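Local coordinates for protein putative hydrolase (Agrobacterium vitis, PDB 3LLC) that is a putative alpha/beta-fold hydrolase that probably acts as an esterase or acyl-protein thioesterase, cleaving acyl groups from its substrates, at residues Q213-P218 against L241-D246; S138-I143 against T205-H210. All blocks are in the same frame, centred on the assembly; numbering follows the deposited sequence.

Contact 1. Residues Q213-P218 against L241-D246; sequences QGMADP and LVRDGD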
# COMPACT_ATOMS: atom_id res chain seq x y z
N GLN A 213 -14.13 1.86 -0.49
CA GLN A 213 -13.98 2.62 -1.74
C GLN A 213 -15.08 3.68 -1.86
O GLN A 213 -16.30 3.41 -1.71
CB GLN A 213 -14.03 1.65 -2.93
CG GLN A 213 -14.08 2.29 -4.31
CD GLN A 213 -12.75 2.88 -4.74
OE1 GLN A 213 -11.69 2.23 -4.66
NE2 GLN A 213 -12.80 4.13 -5.23
N GLY A 214 -14.66 4.91 -2.16
CA GLY A 214 -15.60 5.99 -2.40
C GLY A 214 -16.10 6.02 -3.84
O GLY A 214 -15.35 5.71 -4.78
N MSE A 215 -17.36 6.41 -4.02
CA MSE A 215 -17.93 6.52 -5.37
C MSE A 215 -17.77 7.96 -5.95
O MSE A 215 -18.19 8.22 -7.06
CB MSE A 215 -19.39 6.04 -5.41
CG MSE A 215 -19.58 4.59 -4.87
SE MSE A 215 -21.38 4.01 -4.91
CE MSE A 215 -21.61 3.67 -6.79
N ALA A 216 -17.24 8.88 -5.16
CA ALA A 216 -16.88 10.22 -5.65
C ALA A 216 -15.35 10.40 -5.71
O ALA A 216 -14.81 11.50 -5.50
CB ALA A 216 -17.54 11.30 -4.76
N ASP A 217 -14.64 9.32 -5.96
CA ASP A 217 -13.16 9.27 -6.03
C ASP A 217 -12.74 9.62 -7.47
O ASP A 217 -13.05 8.87 -8.41
CB ASP A 217 -12.71 7.85 -5.61
CG ASP A 217 -11.20 7.70 -5.53
OD1 ASP A 217 -10.48 8.42 -6.28
OD2 ASP A 217 -10.71 6.82 -4.78
N PRO A 218 -12.11 10.82 -7.68
CA PRO A 218 -11.71 11.20 -9.03
C PRO A 218 -10.38 10.60 -9.51
O PRO A 218 -10.03 10.80 -10.67
CB PRO A 218 -11.59 12.75 -8.93
CG PRO A 218 -11.05 12.94 -7.54
CD PRO A 218 -11.63 11.80 -6.69
N LEU A 241 -18.86 0.21 -0.49
CA LEU A 241 -18.91 1.38 -1.38
C LEU A 241 -19.62 2.54 -0.64
O LEU A 241 -20.73 2.40 -0.13
CB LEU A 241 -19.65 1.05 -2.67
CG LEU A 241 -18.91 0.18 -3.70
CD1 LEU A 241 -19.90 -0.45 -4.75
CD2 LEU A 241 -17.73 0.92 -4.41
N VAL A 242 -18.92 3.67 -0.55
CA VAL A 242 -19.41 4.82 0.19
C VAL A 242 -19.76 5.90 -0.89
O VAL A 242 -18.84 6.43 -1.53
CB VAL A 242 -18.33 5.32 1.15
CG1 VAL A 242 -18.85 6.55 1.96
CG2 VAL A 242 -17.87 4.19 2.13
N ARG A 243 -21.04 6.20 -1.06
CA ARG A 243 -21.52 7.00 -2.20
C ARG A 243 -20.77 8.36 -2.33
O ARG A 243 -20.35 8.71 -3.43
CB ARG A 243 -22.99 7.27 -2.11
CG ARG A 243 -23.58 8.20 -3.18
CD ARG A 243 -23.37 7.72 -4.57
NE ARG A 243 -23.89 8.69 -5.55
CZ ARG A 243 -23.17 9.65 -6.14
NH1 ARG A 243 -21.85 9.82 -5.86
NH2 ARG A 243 -23.77 10.45 -7.00
N ASP A 244 -20.62 9.07 -1.22
CA ASP A 244 -20.00 10.42 -1.23
C ASP A 244 -18.53 10.45 -0.82
O ASP A 244 -17.95 11.53 -0.65
CB ASP A 244 -20.83 11.44 -0.41
CG ASP A 244 -20.89 11.13 1.10
OD1 ASP A 244 -20.17 10.24 1.58
OD2 ASP A 244 -21.73 11.76 1.80
N GLY A 245 -17.88 9.30 -0.71
CA GLY A 245 -16.48 9.24 -0.35
C GLY A 245 -15.53 9.64 -1.47
O GLY A 245 -15.78 9.34 -2.64
N ASP A 246 -14.44 10.36 -1.12
CA ASP A 246 -13.45 10.78 -2.11
C ASP A 246 -12.22 9.92 -2.03
O ASP A 246 -12.28 8.85 -1.39
CB ASP A 246 -13.16 12.30 -1.99
CG ASP A 246 -12.46 12.68 -0.70
OD1 ASP A 246 -11.87 11.85 -0.00
OD2 ASP A 246 -12.47 13.86 -0.38
O HOH W 1 -12.15 6.22 -2.40

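Contact 2. Residues S138-I143 against T205-H210; sequences SGMVLI and TGCPVH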
# COMPACT_ATOMS: atom_id res chain seq x y z
N SER A 138 -3.12 -12.80 8.12
CA SER A 138 -4.43 -13.23 8.60
C SER A 138 -5.61 -12.41 8.07
O SER A 138 -6.75 -12.84 8.23
CB SER A 138 -4.47 -13.25 10.14
OG SER A 138 -4.10 -12.00 10.67
N GLY A 139 -5.32 -11.29 7.43
CA GLY A 139 -6.36 -10.45 6.81
C GLY A 139 -5.78 -9.24 6.11
O GLY A 139 -4.61 -8.89 6.33
N MSE A 140 -6.59 -8.60 5.26
CA MSE A 140 -6.14 -7.43 4.49
C MSE A 140 -7.30 -6.44 4.41
O MSE A 140 -8.45 -6.81 4.11
CB MSE A 140 -5.66 -7.82 3.08
CG MSE A 140 -4.45 -8.81 3.01
SE MSE A 140 -4.18 -9.48 1.17
CE MSE A 140 -5.23 -8.04 0.33
N VAL A 141 -7.00 -5.17 4.71
CA VAL A 141 -7.98 -4.08 4.62
C VAL A 141 -7.39 -3.13 3.56
O VAL A 141 -6.23 -2.68 3.69
CB VAL A 141 -8.19 -3.39 5.96
CG1 VAL A 141 -9.10 -2.14 5.75
CG2 VAL A 141 -8.83 -4.36 7.04
N LEU A 142 -8.12 -2.90 2.47
CA LEU A 142 -7.61 -2.12 1.32
C LEU A 142 -8.49 -0.86 1.16
O LEU A 142 -9.70 -0.98 1.12
CB LEU A 142 -7.64 -2.97 0.06
CG LEU A 142 -6.88 -4.31 0.10
CD1 LEU A 142 -7.06 -5.07 -1.23
CD2 LEU A 142 -5.42 -4.02 0.42
N ILE A 143 -7.87 0.32 1.13
CA ILE A 143 -8.57 1.61 1.11
C ILE A 143 -8.29 2.25 -0.26
O ILE A 143 -7.14 2.56 -0.55
CB ILE A 143 -8.07 2.52 2.24
CG1 ILE A 143 -8.28 1.81 3.61
CG2 ILE A 143 -8.76 3.92 2.20
CD1 ILE A 143 -7.14 1.86 4.50
N THR A 205 -5.38 -15.16 -2.19
CA THR A 205 -4.93 -14.49 -0.93
C THR A 205 -4.76 -15.41 0.29
O THR A 205 -3.91 -15.15 1.15
CB THR A 205 -5.91 -13.39 -0.50
OG1 THR A 205 -7.19 -14.00 -0.35
CG2 THR A 205 -5.95 -12.26 -1.57
N GLY A 206 -5.63 -16.40 0.39
CA GLY A 206 -5.70 -17.27 1.57
C GLY A 206 -6.20 -16.63 2.87
O GLY A 206 -6.02 -17.21 3.94
N CYS A 207 -6.82 -15.44 2.81
CA CYS A 207 -7.30 -14.77 4.01
C CYS A 207 -8.49 -13.84 3.67
O CYS A 207 -8.67 -13.51 2.49
CB CYS A 207 -6.17 -13.89 4.58
SG CYS A 207 -5.62 -12.53 3.52
N PRO A 208 -9.21 -13.38 4.69
CA PRO A 208 -10.29 -12.38 4.39
C PRO A 208 -9.75 -11.06 3.85
O PRO A 208 -8.66 -10.62 4.24
CB PRO A 208 -11.00 -12.18 5.73
CG PRO A 208 -10.51 -13.30 6.63
CD PRO A 208 -9.19 -13.76 6.11
N VAL A 209 -10.53 -10.45 2.95
CA VAL A 209 -10.19 -9.17 2.34
C VAL A 209 -11.42 -8.25 2.50
O VAL A 209 -12.54 -8.67 2.19
CB VAL A 209 -9.85 -9.33 0.84
CG1 VAL A 209 -9.48 -7.96 0.22
CG2 VAL A 209 -8.65 -10.30 0.61
N HIS A 210 -11.22 -7.01 2.97
CA HIS A 210 -12.26 -6.00 3.04
C HIS A 210 -11.73 -4.78 2.31
O HIS A 210 -10.71 -4.20 2.75
CB HIS A 210 -12.56 -5.63 4.48
CG HIS A 210 -13.82 -4.81 4.66
ND1 HIS A 210 -14.48 -4.73 5.87
CD2 HIS A 210 -14.54 -4.05 3.79
CE1 HIS A 210 -15.54 -3.95 5.74
NE2 HIS A 210 -15.60 -3.53 4.49

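Contact 1. Residues Q213-P218 against L241-D246
The C-terminal ends of two parallel strands of the alpha/beta hydrolase sheet meet here, Gln213 beside Leu241 and Gly214 beside Val242, and beyond them run the loops that probably carry the acid and the histidine of a Ser-His-Asp triad. Val242 N gives a nearly straight hydrogen bond to Gln213 O (2.9 Å, 166° at the hydrogen), and Met215 N returns one to Val242 O (2.9 Å). That carbonyl is held twice: Gly245 N, closing the type I turn Val242-Gly245, reaches it from the opposite face of its plane. The turn carries Gly245 O round to Ala216 N (2.9 Å), a bond more bent at the hydrogen (136°). Gly214 CA and Gly245 CA approach to 3.9 Å, a closeness that two residues without side chains permit.

Selenomethionine Met215 crosses Leu241 at about a right angle, with SE 4.1 Å from Leu241 CB. Gln213 slants across Leu241, its CG 3.9 Å from Leu241 CD2; a bend at chi2 (74°) then turns the amide back, and NE2 meets an in-plane lone pair of Gly214 O at 3.0 Å. A water accepts from Gly214 N and donates to Asp217 OD2 and Asp246 O, joining the two loops. Asp217 OD2 is also hydrogen-bonded to His247 ND1, while OD1 takes the N-H groups of Asp219 and Val220, which fixes the carboxylate's rotation; this is consistent with the acid of the triad. Helix 222-230, the crossover between the two strands, places Tyr222 against Gln213, Met215 and Leu241, and strand 237-242 is the outermost of the chain's sheet on this side.

Contact 2. Residues S138-I143 against T205-H210
Strands 136-143 and 209-214 run parallel, Met140 paired with Val209 and Val141 with His210. Met140 brackets Val209: its N donates to Pro208 O (3.1 Å, 140° at the hydrogen) and its O accepts from His210 N (3.0 Å, 165°). His210 O in turn receives Leu142 N at 2.9 Å, and the ladder continues to Leu212, while Val141 CA-H leans on His210 O.

Ahead of the ladder, the Pro208 ring rests on the opposing backbone, with CD 3.4 Å from Ser138 O. Cys207 points its side chain at strand 136-143; with SG set between its own backbone N and carbonyl carbon (chi1 64°), the sulfur lies 4.0 Å from Gly139 CA and 3.9 Å from CG of selenomethionine Met140, which is deposited in two conformers, so that this second approach is less certain. Val209 lies side by side with Met140, and its CG1 branch meets Leu142 CD1 at 4.0 Å, the two side chains crossing at a slant. Met140, Leu142 and Val209 lie on one face of the sheet.

On that face helix 115-128 packs against Met140 through Leu121 and against Leu142 through Ala120. The face of Val141 and His210 is covered by helix 252-266: Met265 touches both, Ala261 touches His210, and His210 NE2 is hydrogen-bonded to Thr240 OG1 on the next strand.

Overall arrangement
Both contacts use strand 209-214, one along each of its edges. Contact 2 forms at its N-terminal start with strand 136-143, and contact 1 at its C-terminal end with strand 237-242; their centres lie about 20 Å apart. Together they join three successive parallel strands of the sheet. Contact 2 is the buried one: a regular ladder with apolar packing between covering helices. Contact 1 is only partly buried, farther from the chain's centre, and quickly passes from ladder to loop, where a turn, a bridging water and a carboxylate take over. The probable triad acid lies in contact 1, beyond the C-terminal ends of the strands, the usual place in alpha/beta hydrolases.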